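Local coordinates for protein LEOA (Escherichia coli, PDB 4AUR) that is a bacterial dynamin-like GTPase of enterotoxigenic strains that probably couples GTP binding and hydrolysis to work on membranes, at residues A[458-470]-A[495-509]. Residues are numbered along the deposited sequence; the frame is centred on the assembly and turned at random.
Sequences EATKLAGSIAKWA and ELKEVKASLAKIIKE
K468 and W469 both turn to one carboxylate oxygen, OE2 of E495. K468 NZ meets it 2.9 Å away, nearly along its C-O axis, in a salt bridge; NZ also bonds to Y487 OH, which should fix the ammonium group further. W469 NE1 adds a weak but straight hydrogen bond, 3.5 Å from E495 OE2 at 168°, with that oxygen in the plane of the indole edge. Ring and carboxylate planes stand 72° apart. With E495 CG anti to the backbone N and beside the indole, the bend at chi2 (87°) turns the carboxylate so that OE2 faces both donors. Nearer the backbone, K468 CG lies over one indole face, toward its rim.

One turn further along the helix the contact becomes mainly apolar. I466 and V499 lie alongside each other, pointing opposite ways, I466 CG2 lying 3.7 Å from V499 CG1, while I466 CD1 rests on S502, small enough to admit it. Both are beta-branched and present methyls close to their backbones, where they can meet across the contact. Beyond, T460 CG2 lies 4.1 Å from I506 CD1, and L462 CD2 reaches the same methyl.

A mostly extended strip ending in a short helical turn thus lies along one side of helix 489-518, far out on the elongated dynamin-like helical domain.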
ATOM      1  N   GLU A 458      44.237 -23.874 -41.710  1.00 50.41           N
ATOM      2  CA  GLU A 458      45.282 -24.416 -42.556  1.00 51.73           C
ATOM      3  C   GLU A 458      45.601 -23.323 -43.559  1.00 45.07           C
ATOM      4  O   GLU A 458      44.697 -22.663 -44.030  1.00 40.85           O
ATOM      5  CB  GLU A 458      44.805 -25.689 -43.270  1.00 59.04           C
ATOM      6  CG  GLU A 458      44.251 -26.792 -42.349  1.00 66.91           C
ATOM      7  CD  GLU A 458      45.299 -27.785 -41.831  1.00 73.87           C
ATOM      8  OE1 GLU A 458      46.444 -27.824 -42.356  1.00 77.85           O
ATOM      9  OE2 GLU A 458      44.967 -28.550 -40.894  1.00 73.30           O
ATOM     10  N   ALA A 459      46.882 -23.122 -43.854  1.00 43.01           N
ATOM     11  CA  ALA A 459      47.301 -22.282 -44.976  1.00 42.89           C
ATOM     12  C   ALA A 459      47.081 -22.937 -46.343  1.00 41.70           C
ATOM     13  O   ALA A 459      46.940 -24.146 -46.457  1.00 41.18           O
ATOM     14  CB  ALA A 459      48.766 -21.932 -44.833  1.00 44.80           C
ATOM     15  N   THR A 460      47.110 -22.120 -47.383  1.00 42.72           N
ATOM     16  CA  THR A 460      46.933 -22.580 -48.752  1.00 42.72           C
ATOM     17  C   THR A 460      48.273 -22.790 -49.450  1.00 45.77           C
ATOM     18  O   THR A 460      49.042 -21.846 -49.598  1.00 46.26           O
ATOM     19  CB  THR A 460      46.118 -21.547 -49.540  1.00 41.06           C
ATOM     20  OG1 THR A 460      44.860 -21.361 -48.880  1.00 37.79           O
ATOM     21  CG2 THR A 460      45.904 -21.991 -50.989  1.00 39.63           C
ATOM     22  N   LYS A 461      48.547 -24.029 -49.864  1.00 53.02           N
ATOM     23  CA  LYS A 461      49.774 -24.360 -50.595  1.00 55.56           C
ATOM     24  C   LYS A 461      49.714 -23.720 -51.955  1.00 56.62           C
ATOM     25  O   LYS A 461      48.651 -23.671 -52.562  1.00 59.20           O
ATOM     26  CB  LYS A 461      49.926 -25.863 -50.776  1.00 59.89           C
ATOM     27  CG  LYS A 461      50.556 -26.562 -49.587  1.00 67.67           C
ATOM     28  CD  LYS A 461      50.212 -28.046 -49.563  1.00 73.26           C
ATOM     29  CE  LYS A 461      50.430 -28.653 -48.181  1.00 80.33           C
ATOM     30  NZ  LYS A 461      49.599 -29.874 -47.963  1.00 79.21           N
ATOM     31  N   LEU A 462      50.849 -23.223 -52.430  1.00 57.33           N
ATOM     32  CA  LEU A 462      50.914 -22.613 -53.749  1.00 57.15           C
ATOM     33  C   LEU A 462      51.145 -23.685 -54.788  1.00 60.95           C
ATOM     34  O   LEU A 462      51.836 -24.673 -54.530  1.00 62.32           O
ATOM     35  CB  LEU A 462      52.045 -21.585 -53.829  1.00 55.42           C
ATOM     36  CG  LEU A 462      51.637 -20.120 -53.772  1.00 54.67           C
ATOM     37  CD1 LEU A 462      52.825 -19.259 -54.156  1.00 52.97           C
ATOM     38  CD2 LEU A 462      50.444 -19.809 -54.671  1.00 57.67           C
ATOM     39  N   ALA A 463      50.582 -23.483 -55.971  1.00 64.95           N
ATOM     40  CA  ALA A 463      50.809 -24.408 -57.069  1.00 70.77           C
ATOM     41  C   ALA A 463      52.300 -24.431 -57.401  1.00 76.22           C
ATOM     42  O   ALA A 463      52.970 -23.398 -57.299  1.00 80.24           O
ATOM     43  CB  ALA A 463      50.000 -23.995 -58.285  1.00 70.69           C
ATOM     44  N   GLY A 464      52.822 -25.602 -57.771  1.00 80.57           N
ATOM     45  CA  GLY A 464      54.221 -25.712 -58.207  1.00 80.89           C
ATOM     46  C   GLY A 464      54.566 -24.676 -59.276  1.00 78.85           C
ATOM     47  O   GLY A 464      55.611 -24.021 -59.209  1.00 76.50           O
ATOM     48  N   SER A 465      53.665 -24.530 -60.250  1.00 75.96           N
ATOM     49  CA  SER A 465      53.787 -23.544 -61.333  1.00 74.43           C
ATOM     50  C   SER A 465      53.959 -22.114 -60.834  1.00 68.86           C
ATOM     51  O   SER A 465      54.657 -21.323 -61.460  1.00 66.41           O
ATOM     52  CB  SER A 465      52.547 -23.611 -62.246  1.00 78.41           C
ATOM     53  OG  SER A 465      52.508 -22.536 -63.175  1.00 76.18           O
ATOM     54  N   ILE A 466      53.310 -21.792 -59.718  1.00 65.77           N
ATOM     55  CA  ILE A 466      53.335 -20.441 -59.148  1.00 64.16           C
ATOM     56  C   ILE A 466      54.394 -20.301 -58.036  1.00 61.02           C
ATOM     57  O   ILE A 466      54.817 -19.195 -57.697  1.00 58.67           O
ATOM     58  CB  ILE A 466      51.917 -20.054 -58.668  1.00 66.16           C
ATOM     59  CG1 ILE A 466      50.950 -20.093 -59.868  1.00 67.82           C
ATOM     60  CG2 ILE A 466      51.906 -18.671 -58.031  1.00 66.05           C
ATOM     61  CD1 ILE A 466      49.479 -20.156 -59.514  1.00 66.71           C
ATOM     62  N   ALA A 467      54.853 -21.427 -57.504  1.00 59.01           N
ATOM     63  CA  ALA A 467      55.904 -21.426 -56.495  1.00 62.54           C
ATOM     64  C   ALA A 467      57.265 -20.947 -57.021  1.00 61.45           C
ATOM     65  O   ALA A 467      58.114 -20.516 -56.238  1.00 60.44           O
ATOM     66  CB  ALA A 467      56.043 -22.819 -55.901  1.00 68.30           C
ATOM     67  N   LYS A 468      57.474 -21.041 -58.334  1.00 60.48           N
ATOM     68  CA  LYS A 468      58.766 -20.702 -58.957  1.00 57.18           C
ATOM     69  C   LYS A 468      58.981 -19.201 -59.148  1.00 53.54           C
ATOM     70  O   LYS A 468      60.103 -18.775 -59.408  1.00 50.10           O
ATOM     71  CB  LYS A 468      58.896 -21.399 -60.313  1.00 60.68           C
ATOM     72  CG  LYS A 468      58.009 -20.805 -61.406  1.00 64.47           C
ATOM     73  CD  LYS A 468      57.674 -21.838 -62.472  1.00 68.78           C
ATOM     74  CE  LYS A 468      56.940 -21.219 -63.651  1.00 70.75           C
ATOM     75  NZ  LYS A 468      56.254 -22.260 -64.467  1.00 73.76           N
ATOM     76  N   TRP A 469      57.899 -18.422 -59.052  1.00 49.32           N
ATOM     77  CA  TRP A 469      57.947 -16.956 -59.144  1.00 46.15           C
ATOM     78  C   TRP A 469      58.052 -16.272 -57.789  1.00 44.89           C
ATOM     79  O   TRP A 469      58.277 -15.060 -57.721  1.00 41.68           O
ATOM     80  CB  TRP A 469      56.687 -16.436 -59.834  1.00 48.25           C
ATOM     81  CG  TRP A 469      56.621 -16.845 -61.239  1.00 48.86           C
ATOM     82  CD1 TRP A 469      55.717 -17.680 -61.806  1.00 49.58           C
ATOM     83  CD2 TRP A 469      57.521 -16.458 -62.273  1.00 47.70           C
ATOM     84  NE1 TRP A 469      55.989 -17.833 -63.132  1.00 48.40           N
ATOM     85  CE2 TRP A 469      57.098 -17.096 -63.447  1.00 47.56           C
ATOM     86  CE3 TRP A 469      58.650 -15.632 -62.317  1.00 47.33           C
ATOM     87  CZ2 TRP A 469      57.768 -16.940 -64.661  1.00 48.78           C
ATOM     88  CZ3 TRP A 469      59.311 -15.472 -63.523  1.00 48.01           C
ATOM     89  CH2 TRP A 469      58.868 -16.121 -64.679  1.00 47.81           C
ATOM     90  N   ALA A 470      57.856 -17.056 -56.728  1.00 43.61           N
ATOM     91  CA  ALA A 470      57.849 -16.573 -55.362  1.00 41.29           C
ATOM     92  C   ALA A 470      59.204 -16.732 -54.696  1.00 42.71           C
ATOM     93  O   ALA A 470      59.633 -15.867 -53.927  1.00 43.02           O
ATOM     94  CB  ALA A 470      56.796 -17.317 -54.560  1.00 41.29           C
ATOM     95  N   GLU A 495      51.835 -15.675 -67.883  1.00 61.72           N
ATOM     96  CA  GLU A 495      52.238 -16.359 -66.664  1.00 58.51           C
ATOM     97  C   GLU A 495      51.908 -15.487 -65.435  1.00 57.84           C
ATOM     98  O   GLU A 495      51.431 -15.990 -64.409  1.00 55.56           O
ATOM     99  CB  GLU A 495      53.722 -16.696 -66.742  1.00 56.20           C
ATOM    100  CG  GLU A 495      54.193 -17.713 -65.729  1.00 56.14           C
ATOM    101  CD  GLU A 495      54.056 -19.159 -66.153  1.00 55.21           C
ATOM    102  OE1 GLU A 495      53.418 -19.443 -67.186  1.00 61.53           O
ATOM    103  OE2 GLU A 495      54.606 -20.018 -65.433  1.00 52.01           O
ATOM    104  N   LEU A 496      52.137 -14.181 -65.561  1.00 56.73           N
ATOM    105  CA  LEU A 496      51.702 -13.207 -64.553  1.00 56.77           C
ATOM    106  C   LEU A 496      50.187 -13.256 -64.299  1.00 59.37           C
ATOM    107  O   LEU A 496      49.754 -13.238 -63.154  1.00 59.97           O
ATOM    108  CB  LEU A 496      52.107 -11.784 -64.973  1.00 53.34           C
ATOM    109  CG  LEU A 496      51.805 -10.574 -64.079  1.00 49.18           C
ATOM    110  CD1 LEU A 496      52.559 -10.623 -62.764  1.00 49.68           C
ATOM    111  CD2 LEU A 496      52.163  -9.288 -64.805  1.00 50.34           C
ATOM    112  N   LYS A 497      49.388 -13.321 -65.358  1.00 62.80           N
ATOM    113  CA  LYS A 497      47.932 -13.284 -65.205  1.00 66.13           C
ATOM    114  C   LYS A 497      47.407 -14.442 -64.361  1.00 64.18           C
ATOM    115  O   LYS A 497      46.534 -14.250 -63.523  1.00 64.47           O
ATOM    116  CB  LYS A 497      47.237 -13.303 -66.568  1.00 71.83           C
ATOM    117  CG  LYS A 497      45.765 -12.906 -66.543  1.00 76.04           C
ATOM    118  CD  LYS A 497      45.531 -11.512 -65.958  1.00 81.17           C
ATOM    119  CE  LYS A 497      46.418 -10.445 -66.602  1.00 82.91           C
ATOM    120  NZ  LYS A 497      46.048  -9.058 -66.194  1.00 82.09           N
ATOM    121  N   GLU A 498      47.937 -15.637 -64.578  1.00 62.55           N
ATOM    122  CA  GLU A 498      47.440 -16.802 -63.865  1.00 65.97           C
ATOM    123  C   GLU A 498      47.981 -16.876 -62.435  1.00 60.26           C
ATOM    124  O   GLU A 498      47.478 -17.638 -61.618  1.00 61.16           O
ATOM    125  CB  GLU A 498      47.703 -18.101 -64.657  1.00 73.54           C
ATOM    126  CG  GLU A 498      49.161 -18.521 -64.833  1.00 78.46           C
ATOM    127  CD  GLU A 498      49.313 -19.836 -65.613  1.00 85.68           C
ATOM    128  OE1 GLU A 498      48.561 -20.041 -66.598  1.00 84.66           O
ATOM    129  OE2 GLU A 498      50.190 -20.665 -65.249  1.00 76.21           O
ATOM    130  N   VAL A 499      49.000 -16.087 -62.129  1.00 54.20           N
ATOM    131  CA  VAL A 499      49.516 -16.019 -60.763  1.00 50.08           C
ATOM    132  C   VAL A 499      48.678 -15.041 -59.953  1.00 47.25           C
ATOM    133  O   VAL A 499      48.399 -15.269 -58.782  1.00 47.66           O
ATOM    134  CB  VAL A 499      50.995 -15.583 -60.746  1.00 50.03           C
ATOM    135  CG1 VAL A 499      51.462 -15.239 -59.332  1.00 49.05           C
ATOM    136  CG2 VAL A 499      51.863 -16.668 -61.368  1.00 51.10           C
ATOM    137  N   LYS A 500      48.284 -13.946 -60.583  1.00 42.78           N
ATOM    138  CA  LYS A 500      47.381 -13.003 -59.960  1.00 40.58           C
ATOM    139  C   LYS A 500      46.002 -13.610 -59.770  1.00 41.22           C
ATOM    140  O   LYS A 500      45.379 -13.457 -58.741  1.00 44.32           O
ATOM    141  CB  LYS A 500      47.310 -11.737 -60.780  1.00 37.63           C
ATOM    142  CG  LYS A 500      48.613 -10.971 -60.721  1.00 36.22           C
ATOM    143  CD  LYS A 500      48.556  -9.790 -61.648  1.00 37.10           C
ATOM    144  CE  LYS A 500      49.471  -8.669 -61.202  1.00 37.29           C
ATOM    145  NZ  LYS A 500      49.281  -7.478 -62.081  1.00 37.27           N
ATOM    146  N   ALA A 501      45.532 -14.338 -60.755  1.00 44.59           N
ATOM    147  CA  ALA A 501      44.305 -15.074 -60.583  1.00 44.19           C
ATOM    148  C   ALA A 501      44.414 -15.913 -59.312  1.00 43.78           C
ATOM    149  O   ALA A 501      43.452 -16.031 -58.537  1.00 37.80           O
ATOM    150  CB  ALA A 501      44.072 -15.955 -61.794  1.00 45.26           C
ATOM    151  N   SER A 502      45.610 -16.464 -59.095  1.00 44.27           N
ATOM    152  CA  SER A 502      45.877 -17.346 -57.950  1.00 43.53           C
ATOM    153  C   SER A 502      45.828 -16.627 -56.610  1.00 41.06           C
ATOM    154  O   SER A 502      45.331 -17.163 -55.615  1.00 43.19           O
ATOM    155  CB  SER A 502      47.228 -18.029 -58.107  1.00 41.85           C
ATOM    156  OG  SER A 502      47.413 -19.036 -57.138  1.00 43.47           O
ATOM    157  N   LEU A 503      46.324 -15.408 -56.579  1.00 37.84           N
ATOM    158  CA  LEU A 503      46.389 -14.704 -55.320  1.00 38.62           C
ATOM    159  C   LEU A 503      45.057 -14.119 -54.960  1.00 35.82           C
ATOM    160  O   LEU A 503      44.677 -14.138 -53.811  1.00 38.86           O
ATOM    161  CB  LEU A 503      47.466 -13.623 -55.354  1.00 40.13           C
ATOM    162  CG  LEU A 503      48.898 -14.160 -55.449  1.00 37.61           C
ATOM    163  CD1 LEU A 503      49.868 -12.991 -55.524  1.00 37.17           C
ATOM    164  CD2 LEU A 503      49.232 -15.083 -54.288  1.00 36.69           C
ATOM    165  N   ALA A 504      44.345 -13.595 -55.941  1.00 35.03           N
ATOM    166  CA  ALA A 504      42.975 -13.145 -55.726  1.00 34.26           C
ATOM    167  C   ALA A 504      42.108 -14.214 -55.069  1.00 34.62           C
ATOM    168  O   ALA A 504      41.416 -13.940 -54.129  1.00 32.57           O
ATOM    169  CB  ALA A 504      42.361 -12.720 -57.040  1.00 33.79           C
ATOM    170  N   LYS A 505      42.165 -15.440 -55.562  1.00 39.05           N
ATOM    171  CA  LYS A 505      41.299 -16.483 -55.044  1.00 41.88           C
ATOM    172  C   LYS A 505      41.670 -16.651 -53.584  1.00 41.07           C
ATOM    173  O   LYS A 505      40.810 -16.771 -52.725  1.00 41.35           O
ATOM    174  CB  LYS A 505      41.478 -17.808 -55.818  1.00 48.19           C
ATOM    175  CG  LYS A 505      40.179 -18.481 -56.275  1.00 54.39           C
ATOM    176  CD  LYS A 505      39.674 -17.910 -57.618  1.00 58.88           C
ATOM    177  CE  LYS A 505      38.155 -18.057 -57.848  1.00 58.79           C
ATOM    178  NZ  LYS A 505      37.721 -19.404 -58.329  1.00 54.95           N
ATOM    179  N   ILE A 506      42.967 -16.624 -53.304  1.00 40.50           N
ATOM    180  CA  ILE A 506      43.455 -16.695 -51.924  1.00 40.05           C
ATOM    181  C   ILE A 506      42.995 -15.503 -51.059  1.00 38.05           C
ATOM    182  O   ILE A 506      42.605 -15.670 -49.916  1.00 36.43           O
ATOM    183  CB  ILE A 506      44.990 -16.794 -51.906  1.00 39.96           C
ATOM    184  CG1 ILE A 506      45.404 -18.180 -52.440  1.00 42.89           C
ATOM    185  CG2 ILE A 506      45.526 -16.552 -50.499  1.00 40.49           C
ATOM    186  CD1 ILE A 506      46.891 -18.412 -52.652  1.00 42.31           C
ATOM    187  N   ILE A 507      43.059 -14.305 -51.619  1.00 35.50           N
ATOM    188  CA  ILE A 507      42.704 -13.097 -50.906  1.00 32.66           C
ATOM    189  C   ILE A 507      41.217 -13.058 -50.593  1.00 33.75           C
ATOM    190  O   ILE A 507      40.821 -12.741 -49.483  1.00 31.71           O
ATOM    191  CB  ILE A 507      43.120 -11.873 -51.728  1.00 30.76           C
ATOM    192  CG1 ILE A 507      44.613 -11.644 -51.545  1.00 30.04           C
ATOM    193  CG2 ILE A 507      42.361 -10.640 -51.287  1.00 31.31           C
ATOM    194  CD1 ILE A 507      45.203 -10.597 -52.451  1.00 30.38           C
ATOM    195  N   LYS A 508      40.401 -13.391 -51.581  1.00 35.11           N
ATOM    196  CA  LYS A 508      38.969 -13.312 -51.452  1.00 35.85           C
ATOM    197  C   LYS A 508      38.419 -14.352 -50.511  1.00 35.97           C
ATOM    198  O   LYS A 508      37.546 -14.057 -49.730  1.00 35.94           O
ATOM    199  CB  LYS A 508      38.306 -13.484 -52.812  1.00 39.75           C
ATOM    200  CG  LYS A 508      38.464 -12.275 -53.705  1.00 44.40           C
ATOM    201  CD  LYS A 508      37.777 -12.434 -55.055  1.00 48.46           C
ATOM    202  CE  LYS A 508      37.603 -11.054 -55.694  1.00 54.25           C
ATOM    203  NZ  LYS A 508      37.548 -11.059 -57.186  1.00 54.80           N
ATOM    204  N   GLU A 509      38.912 -15.574 -50.585  1.00 37.47           N
ATOM    205  CA  GLU A 509      38.266 -16.673 -49.887  1.00 41.26           C
ATOM    206  C   GLU A 509      37.876 -16.317 -48.452  1.00 40.71           C
ATOM    207  O   GLU A 509      36.702 -16.399 -48.103  1.00 44.44           O
ATOM    208  CB  GLU A 509      39.127 -17.938 -49.937  1.00 49.66           C
ATOM    209  CG  GLU A 509      38.729 -19.058 -48.975  1.00 58.73           C
ATOM    210  CD  GLU A 509      39.442 -20.386 -49.273  1.00 70.95           C
ATOM    211  OE1 GLU A 509      40.639 -20.373 -49.697  1.00 71.07           O
ATOM    212  OE2 GLU A 509      38.800 -21.453 -49.077  1.00 74.21           O
TER